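Local coordinates for protein endoglucanase (Humicola insolens, PDB 1DYS) that hydrolyses internal beta-1,4-glucosidic linkages of cellulose as a family 6 endoglucanase, contributing to the recycling of plant biomass, at residues Tyr51-Ile56 and Asn114-Pro119; Leu83-Leu88 and Phe132-Glu137; His176-Val181 and Lys212-Ser217. All coordinates share one frame; numbering follows the deposited sequence.

In the fold
After strand 10-11 and two helices, the chain lays down strand 51-53 and then, beyond helix 60-74, strand 79-85, its neighbour in the parallel sheet. Contact 1 closes the first long loop when helix 108-126 returns to the end of strand 51-53. Contact 2 opens inside that loop but closes beyond it, at strand 132-136, so the two cross; Y51 and I53 also pair with V84 across them. Contact 3 follows in series, closing the shorter loop that carries helix 190-207 by joining strand 175-180 to strand 215-218. It touches contact 2 because strands 132-136 and 175-180 are adjacent, giving a continuous run of parallel strands through the distorted alpha/beta barrel of family 6, with helix 108-126 packed outside.

Contact 1: residues Tyr51-Ile56 and Asn114-Pro119; sequences YWISNI and NEYVNP
A helix-to-strand-end contact joins I53 and I56 to Y116 and E115, where helix 108-126 packs on the outside of the parallel barrel sheet. One short hydrogen bond carries it: Y116 OH donates to I53 O at 2.5 Å, lying in the carbonyl plane. A tyrosine suits this place because its long, rigid ring spans the gap from helix to strand end and still brings a polar tip to a backbone carbonyl. With CG anti to the backbone N (chi1 179°), the ring leaves the helix in the direction of the strand. The hydroxyl also receives the N-H of Y86, so it links the ends of two neighbouring strands.

At the edge of the ring, near its plane, lie I53 O, N55 O and I56 CG1, with N55 O 4.0 Å from Y116 CE1. I53 CG2 adds an apolar contact with Y116 CE1 at 3.9 Å. Nearer the helix, the side chain of I56 packs beside Y116 CB, where the ring leaves the helix: its CG1 lies 4.1 Å from Y116 CB and 3.6 Å from the carbonyl E115 O, while I56 CD1 reaches E115 CB at 3.9 Å. The aliphatic part of E115 thus serves the apolar packing, and its carboxylate continues to R60 of the second subunit in a salt bridge. I56 likewise packs on F57 of that subunit, where the two subunits of the assembly meet.

The same segment carries W52, on the strand, and S54, just past it, both probable substrate-binding residues. Strand 51-53 is hydrogen-bonded to strand 79-85, and I53 also packs on helix 60-74. On the helix, the wide turn at 114-117 precedes a kink at P119, and V117 leans on helix 150-169.

Contact 2: residues Leu83-Leu88 and Phe132-Glu137; sequences LVLYNL and FAVILE
F132 meets L83 first, its CD1 lying 3.9 Å from L83 CD1, two apolar side chains suited to this buried place. The next residue, A133, offers its carbonyl to L83 N (2.9 Å from A133 O). V134 sets its CG1 against L85 CB at 3.9 Å, on the face that carries L83, L85 and L136 and turns to helices 108-126 and 150-169. I135 then uses both backbone groups: its N binds L83 O, and L85 N binds I135 O at 2.8 Å. This is parallel pairing, and because helix 108-126 lies between the two strands in sequence, they form a beta-alpha-beta crossover of the barrel. The side chain of I135 shares the other face with V84. L136 returns to the helix side, its CD2 alongside L85 CD1 at 4.1 Å. Finally E137 N binds L85 O, and the side chain bends back at chi2 (-68°). Glutamate suits this place because its two oxygens can accept N-H groups just past strand 79-85: N87 N donates to E137 OE2 at 2.9 Å, on the syn side and 23° out of the plane, and L88 N reaches E137 OE1 weakly at 3.2 Å. Y112 of helix 108-126 gives OE2 a further bond. E137 OE1 lies 3.8 Å from CD1 of Y86, whose hydroxyl bonds D92, a probable proton donor.

Contact 3: residues His176-Val181 and Lys212-Ser217; sequences HLYLDV and KIRGFS
Strongly twisted against each other (axes 56° apart), the parallel strands pair Y178 with G215, L179 with F216 and D180 with S217. At the entry, L177 O takes R214 N at 2.8 Å and, more weakly, G215 N at 3.3 Å. The backbone of G215 bends through angles that would jam any CB against the preceding carbonyl, hence glycine; its own carbonyl receives L179 N. Beyond, S217 N reaches L179 O from above the carbonyl plane, and V181 N meets S217 O almost straight.

Y178 and R214 run side by side, R214 CB over one ring face near the rim and R214 CG 3.6 Å from Y178 CZ. The guanidinium stands almost upright to the ring (88°). Y178 OH by a hydrogen bond and R214 NE by a salt bridge both hold D304, the ring and the long arginine chain putting those polar ends side by side. Helix 190-207, between the strands in sequence, makes this another beta-alpha-beta crossover of the barrel and covers the apolar face, packing on I213 and F216. There I213 CD1 touches L179 CB at 4.0 Å, and V181 CG1 meets F216 CD1 at 3.7 Å.

On the Y178 face, D180 CG lies opposite the backbone N about chi1 (-172°), which turns OD1 toward S217, and S217 OG donates to the anti lone pair of D180 OD1 at 2.8 Å; D180 OD2 accepts the N-H groups of A182 and D139, the latter a probable proton donor.

Contact 1: residues Tyr51-Ile56 and Asn114-Pro119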
loop_
_atom_site.group_PDB
_atom_site.type_symbol
_atom_site.label_atom_id
_atom_site.label_comp_id
_atom_site.label_asym_id
_atom_site.label_seq_id
_atom_site.Cartn_x
_atom_site.Cartn_y
_atom_site.Cartn_z
ATOM N N TYR A 51 -15.055 6.054 -7.594
ATOM C CA TYR A 51 -13.702 5.610 -7.985
ATOM C C TYR A 51 -12.679 6.281 -7.076
ATOM O O TYR A 51 -12.674 7.527 -6.957
ATOM C CB TYR A 51 -13.459 6.107 -9.421
ATOM C CG TYR A 51 -14.223 5.401 -10.529
ATOM C CD1 TYR A 51 -15.566 5.730 -10.714
ATOM C CD2 TYR A 51 -13.652 4.495 -11.391
ATOM C CE1 TYR A 51 -16.331 5.158 -11.705
ATOM C CE2 TYR A 51 -14.405 3.908 -12.404
ATOM C CZ TYR A 51 -15.741 4.237 -12.543
ATOM O OH TYR A 51 -16.469 3.632 -13.546
ATOM N N TRP A 52 -11.799 5.509 -6.445
ATOM C CA TRP A 52 -10.793 6.037 -5.568
ATOM C C TRP A 52 -9.476 6.336 -6.287
ATOM O O TRP A 52 -8.837 5.450 -6.837
ATOM C CB TRP A 52 -10.505 5.064 -4.425
ATOM C CG TRP A 52 -11.639 4.996 -3.430
ATOM C CD1 TRP A 52 -12.909 4.536 -3.639
ATOM C CD2 TRP A 52 -11.595 5.454 -2.060
ATOM N NE1 TRP A 52 -13.647 4.601 -2.488
ATOM C CE2 TRP A 52 -12.851 5.177 -1.511
ATOM C CE3 TRP A 52 -10.597 6.040 -1.272
ATOM C CZ2 TRP A 52 -13.145 5.474 -0.167
ATOM C CZ3 TRP A 52 -10.893 6.338 0.052
ATOM C CH2 TRP A 52 -12.164 6.039 0.593
ATOM N N ILE A 53 -9.150 7.636 -6.214
ATOM C CA ILE A 53 -7.917 8.088 -6.910
ATOM C C ILE A 53 -6.853 8.273 -5.838
ATOM O O ILE A 53 -6.535 9.414 -5.421
ATOM C CB ILE A 53 -8.166 9.370 -7.705
ATOM C CG1 ILE A 53 -9.383 9.330 -8.630
ATOM C CG2 ILE A 53 -6.910 9.597 -8.596
ATOM C CD1 ILE A 53 -9.614 8.104 -9.466
ATOM N N SER A 54 -6.447 7.145 -5.277
ATOM C CA SER A 54 -5.670 7.097 -4.033
ATOM C C SER A 54 -4.185 7.336 -4.184
ATOM O O SER A 54 -3.457 7.241 -3.198
ATOM C CB SER A 54 -5.948 5.774 -3.308
ATOM O OG SER A 54 -7.369 5.586 -3.139
ATOM N N ASN A 55 -3.709 7.566 -5.386
ATOM C CA ASN A 55 -2.300 7.869 -5.635
ATOM C C ASN A 55 -2.147 8.316 -7.089
ATOM O O ASN A 55 -3.107 8.341 -7.870
ATOM C CB ASN A 55 -1.374 6.710 -5.305
ATOM C CG ASN A 55 -1.827 5.468 -6.026
ATOM O OD1 ASN A 55 -1.884 5.394 -7.250
ATOM N ND2 ASN A 55 -2.238 4.485 -5.217
ATOM N N ILE A 56 -0.947 8.771 -7.438
ATOM C CA ILE A 56 -0.658 9.374 -8.745
ATOM C C ILE A 56 -0.838 8.344 -9.840
ATOM O O ILE A 56 -1.406 8.682 -10.897
ATOM C CB ILE A 56 0.753 9.995 -8.755
ATOM C CG1 ILE A 56 0.723 11.337 -7.995
ATOM C CG2 ILE A 56 1.262 10.242 -10.174
ATOM C CD1 ILE A 56 2.135 11.662 -7.447
ATOM N N ASN A 114 1.432 19.835 -7.797
ATOM C CA ASN A 114 1.843 19.744 -9.187
ATOM C C ASN A 114 1.705 18.383 -9.821
ATOM O O ASN A 114 1.418 18.344 -11.030
ATOM C CB ASN A 114 3.323 20.227 -9.273
ATOM C CG ASN A 114 3.396 21.650 -8.712
ATOM O OD1 ASN A 114 2.560 22.490 -9.019
ATOM N ND2 ASN A 114 4.363 21.951 -7.859
ATOM N N GLU A 115 1.865 17.306 -9.086
ATOM C CA GLU A 115 1.798 15.979 -9.676
ATOM C C GLU A 115 0.454 15.279 -9.411
ATOM O O GLU A 115 0.266 14.263 -10.099
ATOM C CB GLU A 115 2.940 15.107 -9.119
ATOM C CG GLU A 115 4.324 15.538 -9.584
ATOM C CD GLU A 115 5.419 14.589 -9.113
ATOM O OE1 GLU A 115 5.433 13.390 -9.476
ATOM O OE2 GLU A 115 6.264 15.008 -8.304
ATOM N N TYR A 116 -0.346 15.828 -8.487
ATOM C CA TYR A 116 -1.619 15.143 -8.203
ATOM C C TYR A 116 -2.826 16.064 -8.410
ATOM O O TYR A 116 -3.586 15.710 -9.324
ATOM C CB TYR A 116 -1.563 14.480 -6.826
ATOM C CG TYR A 116 -2.860 13.784 -6.457
ATOM C CD1 TYR A 116 -3.174 12.528 -6.965
ATOM C CD2 TYR A 116 -3.782 14.417 -5.649
ATOM C CE1 TYR A 116 -4.381 11.899 -6.655
ATOM C CE2 TYR A 116 -5.007 13.799 -5.329
ATOM C CZ TYR A 116 -5.272 12.546 -5.822
ATOM O OH TYR A 116 -6.470 11.916 -5.524
ATOM N N VAL A 117 -2.918 17.192 -7.711
ATOM C CA VAL A 117 -4.084 18.050 -7.953
ATOM C C VAL A 117 -4.104 18.621 -9.372
ATOM O O VAL A 117 -5.144 18.527 -10.042
ATOM C CB VAL A 117 -4.148 19.163 -6.889
ATOM C CG1 VAL A 117 -5.271 20.125 -7.142
ATOM C CG2 VAL A 117 -4.334 18.501 -5.501
ATOM N N ASN A 118 -2.980 19.148 -9.883
ATOM C CA ASN A 118 -3.078 19.735 -11.233
ATOM C C ASN A 118 -3.598 18.802 -12.279
ATOM O O ASN A 118 -4.569 19.138 -12.993
ATOM C CB ASN A 118 -1.761 20.410 -11.608
ATOM C CG ASN A 118 -1.545 21.630 -10.740
ATOM O OD1 ASN A 118 -2.320 22.143 -9.940
ATOM N ND2 ASN A 118 -0.320 22.176 -10.900
ATOM N N PRO A 119 -3.069 17.617 -12.409
ATOM C CA PRO A 119 -3.482 16.636 -13.394
ATOM C C PRO A 119 -4.928 16.223 -13.152
ATOM O O PRO A 119 -5.671 16.002 -14.118
ATOM C CB PRO A 119 -2.498 15.473 -13.445
ATOM C CG PRO A 119 -1.497 15.866 -12.407
ATOM C CD PRO A 119 -1.832 17.177 -11.743
#

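Contact 2: residues Leu83-Leu88 and Phe132-Glu137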
loop_
_atom_site.group_PDB
_atom_site.type_symbol
_atom_site.label_atom_id
_atom_site.label_comp_id
_atom_site.label_asym_id
_atom_site.label_seq_id
_atom_site.Cartn_x
_atom_site.Cartn_y
_atom_site.Cartn_z
ATOM N N LEU A 83 -15.800 10.616 -7.619
ATOM C CA LEU A 83 -14.341 10.417 -7.540
ATOM C C LEU A 83 -13.897 10.739 -6.106
ATOM O O LEU A 83 -14.391 11.717 -5.543
ATOM C CB LEU A 83 -13.553 11.341 -8.476
ATOM C CG LEU A 83 -13.833 11.125 -9.971
ATOM C CD1 LEU A 83 -13.031 12.178 -10.760
ATOM C CD2 LEU A 83 -13.483 9.721 -10.388
ATOM N N VAL A 84 -12.926 9.988 -5.591
ATOM C CA VAL A 84 -12.413 10.281 -4.237
ATOM C C VAL A 84 -10.994 10.850 -4.442
ATOM O O VAL A 84 -10.195 10.182 -5.068
ATOM C CB VAL A 84 -12.315 9.027 -3.355
ATOM C CG1 VAL A 84 -11.982 9.478 -1.927
ATOM C CG2 VAL A 84 -13.656 8.279 -3.325
ATOM N N LEU A 85 -10.801 12.101 -4.051
ATOM C CA LEU A 85 -9.482 12.752 -4.197
ATOM C C LEU A 85 -8.828 12.490 -2.850
ATOM O O LEU A 85 -9.258 13.038 -1.818
ATOM C CB LEU A 85 -9.737 14.239 -4.485
ATOM C CG LEU A 85 -8.495 15.050 -4.851
ATOM C CD1 LEU A 85 -8.896 16.172 -5.794
ATOM C CD2 LEU A 85 -7.823 15.579 -3.598
ATOM N N TYR A 86 -7.826 11.604 -2.869
ATOM C CA TYR A 86 -7.260 11.114 -1.612
ATOM C C TYR A 86 -5.764 10.851 -1.713
ATOM O O TYR A 86 -5.381 9.703 -1.897
ATOM C CB TYR A 86 -8.017 9.829 -1.216
ATOM C CG TYR A 86 -7.649 9.094 0.024
ATOM C CD1 TYR A 86 -7.543 9.710 1.267
ATOM C CD2 TYR A 86 -7.388 7.714 0.003
ATOM C CE1 TYR A 86 -7.245 9.021 2.442
ATOM C CE2 TYR A 86 -7.066 7.013 1.139
ATOM C CZ TYR A 86 -6.990 7.663 2.361
ATOM O OH TYR A 86 -6.668 6.932 3.487
ATOM N N ASN A 87 -4.980 11.920 -1.631
ATOM C CA ASN A 87 -3.504 11.707 -1.645
ATOM C C ASN A 87 -2.793 12.764 -0.838
ATOM O O ASN A 87 -1.635 13.161 -1.142
ATOM C CB ASN A 87 -3.045 11.652 -3.097
ATOM C CG ASN A 87 -1.685 10.956 -3.228
ATOM O OD1 ASN A 87 -1.242 10.234 -2.336
ATOM N ND2 ASN A 87 -1.034 11.182 -4.354
ATOM N N LEU A 88 -3.408 13.222 0.253
ATOM C CA LEU A 88 -2.781 14.272 1.066
ATOM C C LEU A 88 -1.417 13.892 1.580
ATOM O O LEU A 88 -1.097 12.754 1.964
ATOM C CB LEU A 88 -3.698 14.458 2.314
ATOM C CG LEU A 88 -3.598 15.782 3.073
ATOM C CD1 LEU A 88 -4.045 16.938 2.185
ATOM C CD2 LEU A 88 -4.450 15.705 4.341
ATOM N N PHE A 132 -19.383 15.740 -12.192
ATOM C CA PHE A 132 -18.575 15.045 -11.206
ATOM C C PHE A 132 -18.942 15.430 -9.783
ATOM O O PHE A 132 -19.182 16.598 -9.466
ATOM C CB PHE A 132 -17.081 15.434 -11.373
ATOM C CG PHE A 132 -16.439 15.019 -12.664
ATOM C CD1 PHE A 132 -15.893 13.763 -12.883
ATOM C CD2 PHE A 132 -16.464 15.897 -13.748
ATOM C CE1 PHE A 132 -15.341 13.427 -14.085
ATOM C CE2 PHE A 132 -15.943 15.537 -14.976
ATOM C CZ PHE A 132 -15.338 14.304 -15.160
ATOM N N ALA A 133 -18.962 14.418 -8.915
ATOM C CA ALA A 133 -19.045 14.638 -7.486
ATOM C C ALA A 133 -17.689 14.182 -6.891
ATOM O O ALA A 133 -17.347 13.014 -7.061
ATOM C CB ALA A 133 -20.094 13.827 -6.748
ATOM N N VAL A 134 -16.965 15.142 -6.345
ATOM C CA VAL A 134 -15.625 14.790 -5.856
ATOM C C VAL A 134 -15.619 14.911 -4.355
ATOM O O VAL A 134 -15.862 15.941 -3.747
ATOM C CB VAL A 134 -14.541 15.724 -6.456
ATOM C CG1 VAL A 134 -13.174 15.399 -5.861
ATOM C CG2 VAL A 134 -14.541 15.629 -7.968
ATOM N N ILE A 135 -15.259 13.812 -3.674
ATOM C CA ILE A 135 -15.088 13.765 -2.264
ATOM C C ILE A 135 -13.626 14.131 -1.997
ATOM O O ILE A 135 -12.712 13.527 -2.548
ATOM C CB ILE A 135 -15.455 12.406 -1.664
ATOM C CG1 ILE A 135 -16.987 12.310 -1.712
ATOM C CG2 ILE A 135 -14.866 12.266 -0.265
ATOM C CD1 ILE A 135 -17.530 11.012 -1.111
ATOM N N LEU A 136 -13.502 15.149 -1.150
ATOM C CA LEU A 136 -12.162 15.611 -0.879
ATOM C C LEU A 136 -11.618 15.091 0.444
ATOM O O LEU A 136 -12.015 15.406 1.549
ATOM C CB LEU A 136 -12.079 17.136 -0.800
ATOM C CG LEU A 136 -12.582 17.882 -2.033
ATOM C CD1 LEU A 136 -12.890 19.308 -1.617
ATOM C CD2 LEU A 136 -11.549 17.789 -3.145
ATOM N N GLU A 137 -10.534 14.343 0.305
ATOM C CA GLU A 137 -9.668 13.839 1.341
ATOM C C GLU A 137 -10.307 13.302 2.603
ATOM O O GLU A 137 -10.367 13.878 3.712
ATOM C CB GLU A 137 -8.675 14.972 1.728
ATOM C CG GLU A 137 -7.737 15.387 0.594
ATOM C CD GLU A 137 -6.710 14.306 0.200
ATOM O OE1 GLU A 137 -6.553 13.327 0.951
ATOM O OE2 GLU A 137 -6.034 14.529 -0.804
#

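Contact 3: residues His176-Val181 and Lys212-Ser217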
loop_
_atom_site.group_PDB
_atom_site.type_symbol
_atom_site.label_atom_id
_atom_site.label_comp_id
_atom_site.label_asym_id
_atom_site.label_seq_id
_atom_site.Cartn_x
_atom_site.Cartn_y
_atom_site.Cartn_z
ATOM N N HIS A 176 -18.709 19.211 -8.528
ATOM C CA HIS A 176 -19.385 19.419 -7.257
ATOM C C HIS A 176 -18.565 18.847 -6.106
ATOM O O HIS A 176 -18.326 17.653 -6.087
ATOM C CB HIS A 176 -20.766 18.751 -7.329
ATOM C CG HIS A 176 -21.456 19.195 -8.602
ATOM N ND1 HIS A 176 -22.071 20.436 -8.696
ATOM C CD2 HIS A 176 -21.539 18.600 -9.802
ATOM C CE1 HIS A 176 -22.539 20.534 -9.938
ATOM N NE2 HIS A 176 -22.244 19.458 -10.630
ATOM N N LEU A 177 -18.058 19.752 -5.282
ATOM C CA LEU A 177 -17.116 19.342 -4.241
ATOM C C LEU A 177 -17.779 19.068 -2.925
ATOM O O LEU A 177 -18.556 19.863 -2.412
ATOM C CB LEU A 177 -16.045 20.430 -4.104
ATOM C CG LEU A 177 -15.249 20.748 -5.374
ATOM C CD1 LEU A 177 -14.294 21.912 -5.120
ATOM C CD2 LEU A 177 -14.480 19.530 -5.864
ATOM N N TYR A 178 -17.426 17.914 -2.326
ATOM C CA TYR A 178 -17.918 17.523 -1.020
ATOM C C TYR A 178 -16.706 17.271 -0.145
ATOM O O TYR A 178 -15.930 16.327 -0.362
ATOM C CB TYR A 178 -18.805 16.274 -1.152
ATOM C CG TYR A 178 -20.132 16.509 -1.878
ATOM C CD1 TYR A 178 -21.238 16.935 -1.137
ATOM C CD2 TYR A 178 -20.257 16.324 -3.230
ATOM C CE1 TYR A 178 -22.464 17.130 -1.763
ATOM C CE2 TYR A 178 -21.460 16.545 -3.880
ATOM C CZ TYR A 178 -22.543 16.950 -3.136
ATOM O OH TYR A 178 -23.715 17.131 -3.826
ATOM N N LEU A 179 -16.458 18.113 0.840
ATOM C CA LEU A 179 -15.320 18.022 1.754
ATOM C C LEU A 179 -15.618 17.038 2.866
ATOM O O LEU A 179 -16.636 17.124 3.567
ATOM C CB LEU A 179 -14.992 19.446 2.248
ATOM C CG LEU A 179 -13.871 19.619 3.247
ATOM C CD1 LEU A 179 -12.544 19.139 2.654
ATOM C CD2 LEU A 179 -13.764 21.099 3.653
ATOM N N ASP A 180 -14.723 16.043 3.011
ATOM C CA ASP A 180 -15.042 14.955 3.944
ATOM C C ASP A 180 -15.019 15.397 5.379
ATOM O O ASP A 180 -14.132 16.159 5.750
ATOM C CB ASP A 180 -14.056 13.773 3.699
ATOM C CG ASP A 180 -14.603 12.651 4.571
ATOM O OD1 ASP A 180 -15.583 12.072 4.161
ATOM O OD2 ASP A 180 -14.076 12.413 5.660
ATOM N N VAL A 181 -16.044 15.025 6.165
ATOM C CA VAL A 181 -16.065 15.312 7.585
ATOM C C VAL A 181 -16.247 14.026 8.396
ATOM O O VAL A 181 -16.856 13.978 9.470
ATOM C CB VAL A 181 -17.096 16.395 7.974
ATOM C CG1 VAL A 181 -16.811 17.686 7.237
ATOM C CG2 VAL A 181 -18.495 15.965 7.517
ATOM N N LYS A 212 -15.806 27.763 -3.749
ATOM C CA LYS A 212 -16.965 27.198 -3.055
ATOM C C LYS A 212 -16.848 25.666 -3.046
ATOM O O LYS A 212 -16.189 25.076 -3.890
ATOM C CB LYS A 212 -18.334 27.512 -3.625
ATOM C CG LYS A 212 -18.488 27.734 -5.106
ATOM C CD LYS A 212 -18.235 29.202 -5.404
ATOM C CE LYS A 212 -19.505 30.017 -5.559
ATOM N NZ LYS A 212 -19.244 31.154 -6.500
ATOM N N ILE A 213 -17.617 25.112 -2.116
ATOM C CA ILE A 213 -17.843 23.682 -2.076
ATOM C C ILE A 213 -19.375 23.516 -2.019
ATOM O O ILE A 213 -20.062 24.470 -1.604
ATOM C CB ILE A 213 -17.208 22.938 -0.898
ATOM C CG1 ILE A 213 -17.744 23.416 0.449
ATOM C CG2 ILE A 213 -15.677 23.064 -1.029
ATOM C CD1 ILE A 213 -16.979 22.860 1.651
ATOM N N ARG A 214 -19.863 22.352 -2.446
ATOM C CA ARG A 214 -21.313 22.144 -2.314
ATOM C C ARG A 214 -21.674 21.773 -0.892
ATOM O O ARG A 214 -22.744 22.059 -0.359
ATOM C CB ARG A 214 -21.769 21.052 -3.292
ATOM C CG ARG A 214 -23.144 20.461 -2.988
ATOM C CD ARG A 214 -24.246 21.498 -3.197
ATOM N NE ARG A 214 -25.555 20.834 -3.022
ATOM C CZ ARG A 214 -26.685 21.556 -3.140
ATOM N NH1 ARG A 214 -26.649 22.862 -3.390
ATOM N NH2 ARG A 214 -27.848 20.936 -2.972
ATOM N N GLY A 215 -20.754 21.072 -0.224
ATOM C CA GLY A 215 -20.972 20.585 1.095
ATOM C C GLY A 215 -19.966 19.486 1.463
ATOM O O GLY A 215 -18.777 19.725 1.303
ATOM N N PHE A 216 -20.475 18.461 2.131
ATOM C CA PHE A 216 -19.613 17.520 2.846
ATOM C C PHE A 216 -19.901 16.051 2.571
ATOM O O PHE A 216 -21.017 15.778 2.134
ATOM C CB PHE A 216 -19.780 17.726 4.394
ATOM C CG PHE A 216 -19.705 19.215 4.719
ATOM C CD1 PHE A 216 -18.484 19.851 4.699
ATOM C CD2 PHE A 216 -20.875 19.952 4.923
ATOM C CE1 PHE A 216 -18.376 21.216 4.918
ATOM C CE2 PHE A 216 -20.759 21.308 5.152
ATOM C CZ PHE A 216 -19.537 21.942 5.141
ATOM N N SER A 217 -18.968 15.162 2.938
ATOM C CA SER A 217 -19.295 13.736 2.837
ATOM C C SER A 217 -19.093 13.137 4.226
ATOM O O SER A 217 -18.316 13.683 5.013
ATOM C CB SER A 217 -18.437 13.013 1.795
ATOM O OG SER A 217 -17.026 13.175 2.038
#